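Local coordinates for protein beta-N-acetylhexosaminidase (PDB 5BU9) that probably hydrolyses terminal non-reducing N-acetyl-D-hexosamine residues in N-acetyl-beta-D-hexosaminides, as a member of glycoside hydrolase family 3, at residues H185-G190 and A233-I238; V133-A138 and P147-F152; G190-N195 and V202-T207; F227-T232 and V264-D269; E249-L254 and I289-D294. All blocks are in the same frame, centred on the assembly; numbering follows the deposited sequence.

Contact 1: H185-G190 and A233-I238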
# COMPACT_ATOMS: atom_id res chain seq x y z
N HIS A 185 -7.03 3.14 4.09
CA HIS A 185 -6.70 1.75 4.40
C HIS A 185 -7.99 0.97 4.64
O HIS A 185 -8.65 1.16 5.65
CB HIS A 185 -5.83 1.64 5.68
CG HIS A 185 -4.73 2.65 5.77
ND1 HIS A 185 -4.97 4.00 5.94
CD2 HIS A 185 -3.38 2.50 5.76
CE1 HIS A 185 -3.81 4.64 6.02
NE2 HIS A 185 -2.83 3.75 5.92
N PHE A 186 -8.32 0.07 3.73
CA PHE A 186 -9.60 -0.63 3.75
C PHE A 186 -9.69 -1.58 4.95
O PHE A 186 -8.74 -2.31 5.23
CB PHE A 186 -9.78 -1.39 2.43
CG PHE A 186 -11.13 -1.97 2.26
CD1 PHE A 186 -12.11 -1.24 1.63
CD2 PHE A 186 -11.42 -3.23 2.72
CE1 PHE A 186 -13.38 -1.75 1.44
CE2 PHE A 186 -12.72 -3.77 2.54
CZ PHE A 186 -13.68 -3.02 1.91
N PRO A 187 -10.83 -1.60 5.65
CA PRO A 187 -12.11 -0.91 5.35
C PRO A 187 -12.28 0.48 5.96
O PRO A 187 -13.38 1.06 5.89
CB PRO A 187 -13.16 -1.87 5.94
CG PRO A 187 -12.44 -2.48 7.15
CD PRO A 187 -10.95 -2.58 6.74
N GLY A 188 -11.21 1.04 6.51
CA GLY A 188 -11.25 2.39 7.07
C GLY A 188 -10.55 2.49 8.41
O GLY A 188 -10.89 1.81 9.37
N LEU A 189 -9.55 3.36 8.50
CA LEU A 189 -8.73 3.49 9.71
C LEU A 189 -9.04 4.80 10.43
O LEU A 189 -8.37 5.14 11.41
CB LEU A 189 -7.25 3.43 9.33
CG LEU A 189 -6.21 2.81 10.24
CD1 LEU A 189 -6.72 1.55 10.91
CD2 LEU A 189 -4.97 2.50 9.40
N GLY A 190 -10.04 5.53 9.96
CA GLY A 190 -10.35 6.82 10.53
C GLY A 190 -11.15 6.79 11.81
O GLY A 190 -11.51 7.84 12.32
N ALA A 233 -6.13 -3.38 11.65
CA ALA A 233 -7.05 -3.27 12.79
C ALA A 233 -8.04 -4.44 12.80
O ALA A 233 -8.30 -5.04 11.76
CB ALA A 233 -7.81 -1.94 12.73
N VAL A 234 -8.59 -4.76 13.97
CA VAL A 234 -9.64 -5.77 14.05
C VAL A 234 -10.97 -5.05 14.02
O VAL A 234 -11.18 -4.13 14.81
CB VAL A 234 -9.50 -6.63 15.30
CG1 VAL A 234 -10.64 -7.58 15.34
CG2 VAL A 234 -8.18 -7.42 15.28
N TYR A 235 -11.86 -5.43 13.10
CA TYR A 235 -13.14 -4.73 12.93
C TYR A 235 -14.29 -5.55 13.52
O TYR A 235 -14.81 -6.43 12.87
CB TYR A 235 -13.42 -4.43 11.43
CG TYR A 235 -12.46 -3.38 10.91
CD1 TYR A 235 -11.15 -3.72 10.55
CD2 TYR A 235 -12.82 -2.03 10.87
CE1 TYR A 235 -10.22 -2.74 10.15
CE2 TYR A 235 -11.90 -1.04 10.47
CZ TYR A 235 -10.61 -1.40 10.10
OH TYR A 235 -9.73 -0.45 9.68
N SER A 236 -14.67 -5.22 14.76
CA SER A 236 -15.73 -5.90 15.49
C SER A 236 -17.01 -6.14 14.70
O SER A 236 -17.62 -7.20 14.81
CB SER A 236 -16.11 -5.08 16.72
OG SER A 236 -15.17 -5.24 17.74
N GLN A 237 -17.41 -5.15 13.91
CA GLN A 237 -18.74 -5.20 13.26
C GLN A 237 -18.70 -5.81 11.86
O GLN A 237 -19.73 -5.83 11.18
CB GLN A 237 -19.34 -3.79 13.14
CG GLN A 237 -19.23 -2.95 14.40
CD GLN A 237 -19.94 -3.59 15.57
OE1 GLN A 237 -21.03 -4.15 15.40
NE2 GLN A 237 -19.33 -3.55 16.74
N ILE A 238 -17.52 -6.24 11.42
CA ILE A 238 -17.36 -6.83 10.09
C ILE A 238 -16.77 -8.21 10.27
O ILE A 238 -17.38 -9.20 9.89
CB ILE A 238 -16.48 -5.97 9.14
CG1 ILE A 238 -17.02 -4.53 9.05
CG2 ILE A 238 -16.47 -6.58 7.75
CD1 ILE A 238 -16.07 -3.57 8.34

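Contact 2: V133-A138 and P147-F152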
# COMPACT_ATOMS: atom_id res chain seq x y z
N VAL A 133 -5.32 8.50 0.94
CA VAL A 133 -6.12 8.06 2.08
C VAL A 133 -7.61 8.27 1.82
O VAL A 133 -8.07 9.39 1.65
CB VAL A 133 -5.70 8.80 3.35
CG1 VAL A 133 -6.68 8.58 4.45
CG2 VAL A 133 -4.31 8.37 3.78
N MSE A 134 -8.39 7.20 1.80
CA MSE A 134 -9.83 7.34 1.65
C MSE A 134 -10.57 6.95 2.93
O MSE A 134 -11.77 6.70 2.90
CB MSE A 134 -10.32 6.53 0.46
CG MSE A 134 -9.66 6.98 -0.82
SE MSE A 134 -10.61 6.41 -2.41
CE MSE A 134 -12.00 7.79 -2.41
N ASP A 135 -9.82 6.89 4.03
CA ASP A 135 -10.39 6.68 5.34
C ASP A 135 -11.31 7.86 5.60
O ASP A 135 -11.01 8.96 5.19
CB ASP A 135 -9.30 6.62 6.43
CG ASP A 135 -8.39 5.42 6.29
OD1 ASP A 135 -8.89 4.28 6.10
OD2 ASP A 135 -7.16 5.64 6.38
N VAL A 136 -12.42 7.63 6.29
CA VAL A 136 -13.29 8.73 6.65
C VAL A 136 -13.26 8.93 8.16
O VAL A 136 -13.51 7.99 8.89
CB VAL A 136 -14.72 8.49 6.15
CG1 VAL A 136 -15.61 9.60 6.60
CG2 VAL A 136 -14.74 8.43 4.65
N VAL A 137 -12.96 10.15 8.61
CA VAL A 137 -12.96 10.46 10.03
C VAL A 137 -14.39 10.95 10.35
O VAL A 137 -15.03 11.53 9.50
CB VAL A 137 -11.84 11.49 10.38
CG1 VAL A 137 -11.92 11.96 11.81
CG2 VAL A 137 -10.49 10.86 10.16
N ALA A 138 -14.89 10.69 11.56
CA ALA A 138 -16.32 10.88 11.85
C ALA A 138 -16.75 12.34 11.80
O ALA A 138 -17.84 12.64 11.34
CB ALA A 138 -16.67 10.30 13.22
N PRO A 147 -5.70 8.28 16.21
CA PRO A 147 -4.24 8.43 16.11
C PRO A 147 -3.63 8.25 14.69
O PRO A 147 -2.75 9.04 14.35
CB PRO A 147 -3.71 7.35 17.10
CG PRO A 147 -4.85 7.20 18.10
CD PRO A 147 -6.08 7.25 17.20
N PRO A 148 -4.07 7.27 13.89
CA PRO A 148 -3.36 7.19 12.59
C PRO A 148 -3.74 8.26 11.55
O PRO A 148 -2.88 8.73 10.78
CB PRO A 148 -3.75 5.79 12.05
CG PRO A 148 -5.02 5.45 12.72
CD PRO A 148 -4.95 6.11 14.11
N ILE A 149 -5.00 8.63 11.47
CA ILE A 149 -5.41 9.49 10.36
C ILE A 149 -5.72 10.90 10.88
O ILE A 149 -5.05 11.87 10.53
CB ILE A 149 -6.61 8.91 9.60
CG1 ILE A 149 -6.35 7.46 9.14
CG2 ILE A 149 -7.00 9.85 8.42
CD1 ILE A 149 -5.00 7.26 8.40
N GLY A 150 -6.76 11.01 11.70
CA GLY A 150 -7.25 12.29 12.15
C GLY A 150 -6.17 13.14 12.81
O GLY A 150 -6.03 14.30 12.51
N TYR A 151 -5.41 12.52 13.72
CA TYR A 151 -4.38 13.21 14.50
C TYR A 151 -3.40 13.95 13.59
O TYR A 151 -2.91 15.01 13.94
CB TYR A 151 -3.62 12.22 15.40
CG TYR A 151 -2.57 12.88 16.25
CD1 TYR A 151 -2.90 13.56 17.43
CD2 TYR A 151 -1.22 12.84 15.87
CE1 TYR A 151 -1.92 14.21 18.19
CE2 TYR A 151 -0.24 13.48 16.62
CZ TYR A 151 -0.59 14.15 17.78
OH TYR A 151 0.39 14.76 18.52
N PHE A 152 -3.13 13.36 12.43
CA PHE A 152 -2.11 13.82 11.50
C PHE A 152 -2.67 14.57 10.31
O PHE A 152 -1.93 14.88 9.37
CB PHE A 152 -1.29 12.63 11.00
CG PHE A 152 -0.35 12.04 12.02
CD1 PHE A 152 0.76 12.77 12.47
CD2 PHE A 152 -0.56 10.75 12.52
CE1 PHE A 152 1.64 12.23 13.40
CE2 PHE A 152 0.31 10.20 13.46
CZ PHE A 152 1.42 10.94 13.90

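Contact 3: G190-N195 and V202-T207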
# COMPACT_ATOMS: atom_id res chain seq x y z
N GLY A 190 -10.04 5.53 9.96
CA GLY A 190 -10.35 6.82 10.53
C GLY A 190 -11.15 6.79 11.81
O GLY A 190 -11.51 7.84 12.32
N ARG A 191 -11.44 5.61 12.34
CA ARG A 191 -12.28 5.54 13.54
C ARG A 191 -11.66 4.71 14.68
O ARG A 191 -12.27 4.61 15.75
CB ARG A 191 -13.66 5.00 13.17
CG ARG A 191 -14.29 5.76 11.97
CD ARG A 191 -15.79 5.45 11.86
NE ARG A 191 -16.49 6.00 13.01
CZ ARG A 191 -17.81 5.99 13.19
NH1 ARG A 191 -18.62 5.44 12.28
NH2 ARG A 191 -18.30 6.53 14.30
N VAL A 192 -10.46 4.16 14.50
CA VAL A 192 -9.78 3.52 15.64
C VAL A 192 -9.32 4.59 16.62
O VAL A 192 -9.08 5.73 16.23
CB VAL A 192 -8.59 2.67 15.19
CG1 VAL A 192 -9.04 1.40 14.44
CG2 VAL A 192 -7.63 3.52 14.35
N THR A 193 -9.21 4.22 17.89
CA THR A 193 -8.73 5.12 18.92
C THR A 193 -7.29 4.79 19.37
O THR A 193 -6.77 5.42 20.29
CB THR A 193 -9.64 5.08 20.11
OG1 THR A 193 -9.85 3.70 20.46
CG2 THR A 193 -11.00 5.75 19.79
N GLU A 194 -6.67 3.79 18.74
CA GLU A 194 -5.26 3.47 18.97
C GLU A 194 -4.53 3.31 17.67
O GLU A 194 -5.16 3.18 16.63
CB GLU A 194 -5.10 2.20 19.79
CG GLU A 194 -5.39 2.43 21.29
CD GLU A 194 -6.80 2.05 21.62
OE1 GLU A 194 -7.41 2.73 22.48
OE2 GLU A 194 -7.29 1.08 20.97
N ASN A 195 -3.21 3.30 17.73
CA ASN A 195 -2.37 3.21 16.54
C ASN A 195 -1.80 1.79 16.33
O ASN A 195 -1.03 1.30 17.16
CB ASN A 195 -1.21 4.22 16.62
CG ASN A 195 -0.66 4.57 15.25
OD1 ASN A 195 -0.65 3.75 14.33
ND2 ASN A 195 -0.19 5.80 15.12
N VAL A 202 -5.63 -3.67 18.57
CA VAL A 202 -6.43 -2.53 18.13
C VAL A 202 -7.71 -3.00 17.49
O VAL A 202 -7.70 -3.74 16.50
CB VAL A 202 -5.68 -1.64 17.16
CG1 VAL A 202 -6.64 -0.56 16.69
CG2 VAL A 202 -4.48 -1.03 17.82
N VAL A 203 -8.80 -2.58 18.09
CA VAL A 203 -10.14 -3.00 17.68
C VAL A 203 -10.92 -1.75 17.32
O VAL A 203 -11.00 -0.81 18.13
CB VAL A 203 -10.89 -3.79 18.78
CG1 VAL A 203 -12.39 -4.00 18.35
CG2 VAL A 203 -10.22 -5.11 19.02
N ASP A 204 -11.48 -1.73 16.11
CA ASP A 204 -12.47 -0.74 15.70
C ASP A 204 -13.83 -1.36 16.04
O ASP A 204 -14.18 -2.43 15.52
CB ASP A 204 -12.33 -0.43 14.20
CG ASP A 204 -13.49 0.41 13.64
OD1 ASP A 204 -14.66 0.14 13.96
OD2 ASP A 204 -13.23 1.32 12.83
N ASP A 205 -14.61 -0.68 16.88
CA ASP A 205 -15.92 -1.19 17.30
C ASP A 205 -17.13 -0.50 16.65
O ASP A 205 -18.24 -0.72 17.10
CB ASP A 205 -16.06 -1.09 18.84
CG ASP A 205 -16.07 0.33 19.36
OD1 ASP A 205 -15.70 1.27 18.61
OD2 ASP A 205 -16.44 0.52 20.55
N VAL A 206 -16.92 0.32 15.61
CA VAL A 206 -18.02 1.13 15.05
C VAL A 206 -18.14 1.03 13.53
O VAL A 206 -19.23 1.23 13.01
CB VAL A 206 -17.87 2.61 15.43
CG1 VAL A 206 -18.19 2.81 16.90
CG2 VAL A 206 -16.45 3.07 15.12
N THR A 207 -17.04 0.74 12.84
CA THR A 207 -17.05 0.67 11.37
C THR A 207 -17.72 -0.62 10.91
O THR A 207 -17.19 -1.70 11.19
CB THR A 207 -15.60 0.77 10.77
OG1 THR A 207 -14.97 2.00 11.18
CG2 THR A 207 -15.60 0.64 9.25
O HOH W 1 -11.12 2.89 11.81
O HOH W 2 -13.22 2.21 17.56
O HOH W 3 -9.35 1.41 18.36
O HOH W 4 -8.57 -1.07 20.62

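Contact 4: F227-T232 and V264-D269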
# COMPACT_ATOMS: atom_id res chain seq x y z
N PHE A 227 -5.17 -0.52 -7.17
CA PHE A 227 -4.53 -1.03 -5.94
C PHE A 227 -5.34 -0.55 -4.75
O PHE A 227 -5.74 0.63 -4.67
CB PHE A 227 -3.08 -0.53 -5.76
CG PHE A 227 -2.12 -0.99 -6.83
CD1 PHE A 227 -2.10 -0.37 -8.08
CD2 PHE A 227 -1.20 -2.01 -6.57
CE1 PHE A 227 -1.21 -0.78 -9.08
CE2 PHE A 227 -0.30 -2.45 -7.56
CZ PHE A 227 -0.31 -1.83 -8.83
N VAL A 228 -5.56 -1.45 -3.80
CA VAL A 228 -6.18 -1.13 -2.52
C VAL A 228 -5.28 -1.65 -1.41
O VAL A 228 -4.84 -2.81 -1.46
CB VAL A 228 -7.60 -1.72 -2.40
CG1 VAL A 228 -8.11 -1.51 -0.99
CG2 VAL A 228 -8.55 -1.11 -3.46
N MSE A 229 -5.04 -0.82 -0.40
CA MSE A 229 -4.32 -1.27 0.80
C MSE A 229 -5.28 -1.57 1.97
O MSE A 229 -6.22 -0.82 2.23
CB MSE A 229 -3.28 -0.24 1.24
CG MSE A 229 -2.62 -0.59 2.55
SE MSE A 229 -1.32 0.74 3.13
CE MSE A 229 0.06 0.39 1.87
N THR A 230 -5.03 -2.67 2.66
CA THR A 230 -5.83 -3.09 3.80
C THR A 230 -5.18 -2.66 5.13
O THR A 230 -3.94 -2.60 5.25
CB THR A 230 -6.01 -4.62 3.82
OG1 THR A 230 -4.71 -5.21 3.75
CG2 THR A 230 -6.89 -5.11 2.61
N SER A 231 -6.05 -2.36 6.10
CA SER A 231 -5.78 -2.13 7.52
C SER A 231 -5.42 -3.40 8.29
O SER A 231 -5.87 -4.48 7.91
CB SER A 231 -7.04 -1.52 8.13
OG SER A 231 -7.00 -1.43 9.52
N THR A 232 -4.68 -3.28 9.39
CA THR A 232 -4.46 -4.45 10.25
C THR A 232 -5.30 -4.40 11.52
O THR A 232 -5.21 -5.28 12.35
CB THR A 232 -3.00 -4.64 10.66
OG1 THR A 232 -2.55 -3.45 11.29
CG2 THR A 232 -2.11 -4.95 9.46
N VAL A 264 -5.07 -5.10 -7.37
CA VAL A 264 -4.05 -5.61 -6.47
C VAL A 264 -4.30 -5.14 -5.04
O VAL A 264 -4.47 -3.94 -4.78
CB VAL A 264 -2.67 -5.18 -6.97
CG1 VAL A 264 -1.63 -5.40 -5.91
CG2 VAL A 264 -2.33 -5.92 -8.28
N VAL A 265 -4.34 -6.10 -4.11
CA VAL A 265 -4.52 -5.83 -2.69
C VAL A 265 -3.15 -5.80 -2.01
O VAL A 265 -2.40 -6.78 -2.08
CB VAL A 265 -5.42 -6.87 -2.00
CG1 VAL A 265 -5.41 -6.65 -0.49
CG2 VAL A 265 -6.83 -6.81 -2.56
N VAL A 266 -2.84 -4.70 -1.34
CA VAL A 266 -1.56 -4.49 -0.65
C VAL A 266 -1.81 -4.46 0.84
O VAL A 266 -2.78 -3.83 1.27
CB VAL A 266 -0.89 -3.19 -1.12
CG1 VAL A 266 0.54 -3.02 -0.56
CG2 VAL A 266 -0.89 -3.17 -2.63
N THR A 267 -1.00 -5.16 1.64
CA THR A 267 -1.12 -5.02 3.09
C THR A 267 -0.56 -3.67 3.52
O THR A 267 0.28 -3.07 2.83
CB THR A 267 -0.35 -6.09 3.91
OG1 THR A 267 1.06 -5.96 3.66
CG2 THR A 267 -0.81 -7.50 3.57
N ASP A 268 -1.02 -3.20 4.67
CA ASP A 268 -0.28 -2.20 5.42
C ASP A 268 1.09 -2.85 5.78
O ASP A 268 1.26 -4.08 5.68
CB ASP A 268 -1.09 -1.77 6.65
CG ASP A 268 -0.54 -0.51 7.33
OD1 ASP A 268 0.53 0.01 6.94
OD2 ASP A 268 -1.18 -0.06 8.30
N ASP A 269 2.08 -2.07 6.14
CA ASP A 269 3.35 -2.67 6.55
C ASP A 269 3.16 -3.72 7.63
O ASP A 269 2.58 -3.41 8.65
CB ASP A 269 4.32 -1.62 7.10
CG ASP A 269 5.48 -2.28 7.81
OD1 ASP A 269 6.30 -2.89 7.08
OD2 ASP A 269 5.51 -2.28 9.07
O HOH W 5 -3.22 -0.85 9.84

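Contact 5: E249-L254 and I289-D294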
# COMPACT_ATOMS: atom_id res chain seq x y z
N GLU A 249 -12.82 -12.82 4.92
CA GLU A 249 -14.12 -12.17 4.74
C GLU A 249 -14.01 -10.72 4.30
O GLU A 249 -14.76 -10.25 3.44
CB GLU A 249 -14.95 -12.22 6.01
CG GLU A 249 -16.28 -11.53 5.78
CD GLU A 249 -17.24 -11.71 6.91
OE1 GLU A 249 -16.86 -12.37 7.91
OE2 GLU A 249 -18.37 -11.18 6.80
N ILE A 250 -13.07 -9.99 4.90
CA ILE A 250 -12.97 -8.59 4.60
C ILE A 250 -12.31 -8.39 3.24
O ILE A 250 -12.78 -7.59 2.43
CB ILE A 250 -12.22 -7.87 5.71
CG1 ILE A 250 -13.11 -7.70 6.94
CG2 ILE A 250 -11.70 -6.57 5.19
CD1 ILE A 250 -12.40 -6.99 8.10
N VAL A 251 -11.23 -9.14 2.99
CA VAL A 251 -10.41 -8.93 1.77
C VAL A 251 -11.07 -9.52 0.54
O VAL A 251 -11.17 -8.85 -0.51
CB VAL A 251 -9.01 -9.49 1.94
CG1 VAL A 251 -8.26 -9.36 0.65
CG2 VAL A 251 -8.27 -8.74 3.06
N SER A 252 -11.53 -10.77 0.65
CA SER A 252 -12.08 -11.46 -0.49
C SER A 252 -13.60 -11.33 -0.60
O SER A 252 -14.08 -11.01 -1.67
CB SER A 252 -11.68 -12.94 -0.45
OG SER A 252 -10.34 -13.08 -0.89
N ASP A 253 -14.37 -11.58 0.47
CA ASP A 253 -15.83 -11.51 0.34
C ASP A 253 -16.31 -10.05 0.22
O ASP A 253 -17.10 -9.77 -0.62
CB ASP A 253 -16.56 -12.20 1.50
CG ASP A 253 -16.14 -13.68 1.68
OD1 ASP A 253 -15.43 -14.23 0.80
OD2 ASP A 253 -16.51 -14.29 2.71
N LEU A 254 -15.81 -9.14 1.04
CA LEU A 254 -16.30 -7.76 1.01
C LEU A 254 -15.66 -6.95 -0.13
O LEU A 254 -16.35 -6.48 -1.04
CB LEU A 254 -16.04 -7.07 2.36
CG LEU A 254 -16.55 -5.61 2.49
CD1 LEU A 254 -18.05 -5.50 2.15
CD2 LEU A 254 -16.25 -4.98 3.83
N ILE A 289 -1.77 -13.46 2.34
CA ILE A 289 -1.98 -14.08 1.05
C ILE A 289 -3.25 -14.96 1.07
O ILE A 289 -4.10 -14.86 0.19
CB ILE A 289 -0.73 -14.85 0.66
CG1 ILE A 289 0.38 -13.86 0.36
CG2 ILE A 289 -1.00 -15.75 -0.58
CD1 ILE A 289 1.74 -14.52 0.19
N GLU A 290 -3.41 -15.78 2.11
CA GLU A 290 -4.60 -16.63 2.17
C GLU A 290 -5.89 -15.82 2.21
O GLU A 290 -6.92 -16.29 1.73
CB GLU A 290 -4.57 -17.58 3.39
CG GLU A 290 -3.54 -18.67 3.26
CD GLU A 290 -3.53 -19.62 4.47
OE1 GLU A 290 -3.85 -19.18 5.60
OE2 GLU A 290 -3.24 -20.82 4.29
N ALA A 291 -5.84 -14.63 2.81
CA ALA A 291 -7.01 -13.73 2.87
C ALA A 291 -7.37 -13.13 1.51
O ALA A 291 -8.51 -12.71 1.29
CB ALA A 291 -6.77 -12.59 3.88
N GLY A 292 -6.39 -13.06 0.61
CA GLY A 292 -6.63 -12.58 -0.75
C GLY A 292 -5.67 -11.44 -1.08
O GLY A 292 -5.91 -10.69 -2.01
N THR A 293 -4.61 -11.27 -0.28
CA THR A 293 -3.59 -10.26 -0.53
C THR A 293 -2.69 -10.59 -1.72
O THR A 293 -2.24 -11.73 -1.87
CB THR A 293 -2.68 -10.13 0.69
OG1 THR A 293 -3.45 -9.67 1.79
CG2 THR A 293 -1.54 -9.17 0.41
N ASP A 294 -2.38 -9.60 -2.55
CA ASP A 294 -1.40 -9.79 -3.64
C ASP A 294 -0.01 -9.24 -3.35
O ASP A 294 1.00 -9.75 -3.85
CB ASP A 294 -1.95 -9.15 -4.92
CG ASP A 294 -3.42 -9.54 -5.17
OD1 ASP A 294 -3.75 -10.75 -5.19
OD2 ASP A 294 -4.25 -8.62 -5.29

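Contact 1: H185-G190 and A233-I238
Tyr235 points its ring at Pro187 and Gly188 because its CG stands opposite its own carbonyl carbon (chi1 -69°); Ile238 sets CG1 the same way (chi1 -54°) and so brings CD1 to within 4.0 Å of Pro187 CG. The pyrrolidine lies over one face of the phenol ring in a CH-pi contact, Pro187 CG standing 3.5 Å from the Tyr235 ring centroid and only 5° off its normal. Beyond the ring, Tyr235 OH donates a 2.6 Å hydrogen bond to Gly188 O. The hydroxyl sits above the Gly188 carbonyl plane, whereas the oxygen lies at the edge of the ring, near its plane. Face and hydroxyl thus grip consecutive residues, while Leu189 CD1 packs 4.1 Å from Ala233 CB. In place of Tyr235, a leucine would probably leave Gly188 O without its hydroxyl partner and Pro187 without a flat surface to rest on. The peptide bonds before His185 and Pro187 are both cis, and His185 ND1 is hydrogen-bonded to Asp135 OD2. Strand 180-186 of the barrel ends in this turn, with Phe186 packed on helix 248-258, while strand 234-235 runs beside strand 203-204.

Contact 2: V133-A138 and P147-F152
Ile149 splits its two branches between apolar and polar partners. With CG2 opposite the backbone N and CG1 beside it (chi1 -54°), CG2 faces the two valines, 4.2 Å from Val133 CG1 and 4.0 Å from Val137 CG2. Both valines have CG1 opposite the backbone N, yet Val133 touches with that methyl and Val137 with the other; each slides past the isoleucine in the opposite direction. A folded second torsion (chi2 -49°) carries Ile149 CD1 back alongside the carboxylate of Asp135, 3.4 Å from OD2, the two side chains crossing at about a right angle. Both segments belong to the long irregular loop that joins strand 128-129 to helix 160-176 of the TIM barrel. The carboxylate takes its hydrogen bonds from outside this pair: OD1 accepts from Leu189 N, and OD2, which Ile149 CD1 and CG1 touch, is already engaged by the His185 imidazole. Replacing Ile149 by an alanine would probably open a gap between Val133 and Val137 and strip the apolar wall from beside Asp135. Val137 CG2 also rests 4.0 Å from Gly150 N, which Asn146 OD1 holds by a hydrogen bond.

Contact 3: G190-N195 and V202-T207
Val192 and Arg191 pack against Val202, Asp204 and Val206 in a partly buried, water-bridged contact inside the long excursion that follows barrel strand 180-186. Its second arm forms strand 203-204, which pairs in parallel with strand 234-235 in a small two-stranded sheet, and closes in an Asx turn at Asp204. The apolar centre is Val192 CG1, 3.8 Å from Val202 CG1, with the CB of Asp204 also beside it. Further along, Val202 CG2 meets Glu194 CB at 3.8 Å.

At the other end the chain of Arg191, bent at its third torsion (chi3 66°), runs past Thr207 and crosses Val206 at about a right angle. Val206 CG2 sits over one face of the guanidinium, offset toward the rim and 3.6 Å from Arg191 NE. The charged end itself forms a salt bridge with Asp211, through NH1.

Water does much of the polar joining. One molecule accepts from Arg191 N and donates to Asp204 OD2, at 2.8 Å each; another donates to both Arg191 O and Asp205 OD1. Buried Asp204 is tied further by its own chain: with CG opposite the backbone N (chi1 170°), its carboxylate leans over the residues that follow. Two amides converge on one oxygen there. Val206 N lies 2.8 Å from Asp204 OD1, nearly in line with the carboxylate bond to that oxygen. Thr207 N reaches the syn lone pair of the same Asp204 OD1 at 2.7 Å, with an N-H...O angle of 171°.

Contact 4: F227-T232 and V264-D269
Strands 227-230 and 264-267 are adjacent parallel strands of the barrel, joined in sequence through helix 248-258 as a beta-alpha-beta unit, and Phe227, Val228 and Met229 lie level with Val264, Val265 and Val266. Val228 bonds both ways, its N to Val264 O at 2.9 Å and its O to Val266 N at 2.8 Å. Val266 O then accepts from Thr230 N at 2.9 Å, nearly in line with the carbonyl. Phe227, Met229, Val264 and Val266 share one face of the sheet: the Phe227 ring lies beside Val264, its CD2 3.5 Å from Val264 CG1, and turns an edge to Val266 CG2. Val228, Thr230 and Val265 look the other way, onto helix 248-258, with Thr230 CG2 3.8 Å from Val265 CG1. Pairing frays at the C-terminal ends, where Asp268 N makes only a weak bond to Thr230 O. There a water takes over, accepting from Thr232 N and donating to Asp268 OD2 at 2.7 Å. Asp268 OD1 is hydrogen-bonded to a glycerol, probably from the crystallisation liquor, which is consistent with a pocket at the C-terminal ends of the strands, the rim where TIM barrels carry their active sites.

Contact 5: E249-L254 and I289-D294
Val251 leads from helix 248-258 into the C-terminal turn of helix 281-291, and its atoms meet Ala291 and Gly292 in turn. CB already lies 3.3 Å from Ala291 O. From there CG1, opposite the backbone N (chi1 175°), passes the same carbonyl and comes to rest 3.7 Å from Gly292 C. CG2 takes the other direction and meets the methyl of Ala291, 4.2 Å from its CB.

Ser252, the next residue, supplies the polar part. Its OG donates to Ala291 O at 2.9 Å, with the hydroxyl tilted 33° from the carbonyl plane, so one oxygen is bonded by the serine and flanked by the valine. The helix 281-291 ends here in a Schellman motif, with Gly292 the first residue to leave helical angles, at a phi of 125°. That backbone shape alone favours glycine, and a side chain would also run into Ser252 OG. On the opposing helix the turn is itself wide, Leu254 N bonding to Glu249 O at 2.8 Å in a pi-type turn. Just beyond, Asp294 forms salt bridges with Arg256 and Arg332. Carbonyls in the last turn of a helix lack some of their usual amide partners, and the Ser252 hydroxyl probably makes good part of that shortfall for Ala291 O, beside the apolar packing of Val251 on Ala291.

In the fold
Contact 4 lies nearest the centre of the chain and is the regular core, held by backbone bonds between barrel strands; contact 5 joins the helices around it by side-chain packing and one hydroxyl, and the two meet where Asp294 bonds to Val265. Contacts 1, 2 and 3 lie in loops and short strands, probably on the side of the barrel that carries the active site: contacts 1 and 2 are buried, and Asp135 ties contact 2 to contact 1. Contact 3, nested inside the loop closed by contact 1, is the most watery and only partly buried, and its strand 203-204 pairs with strand 234-235 of contact 1. Contact 2 is van der Waals packing, chiefly of side chains.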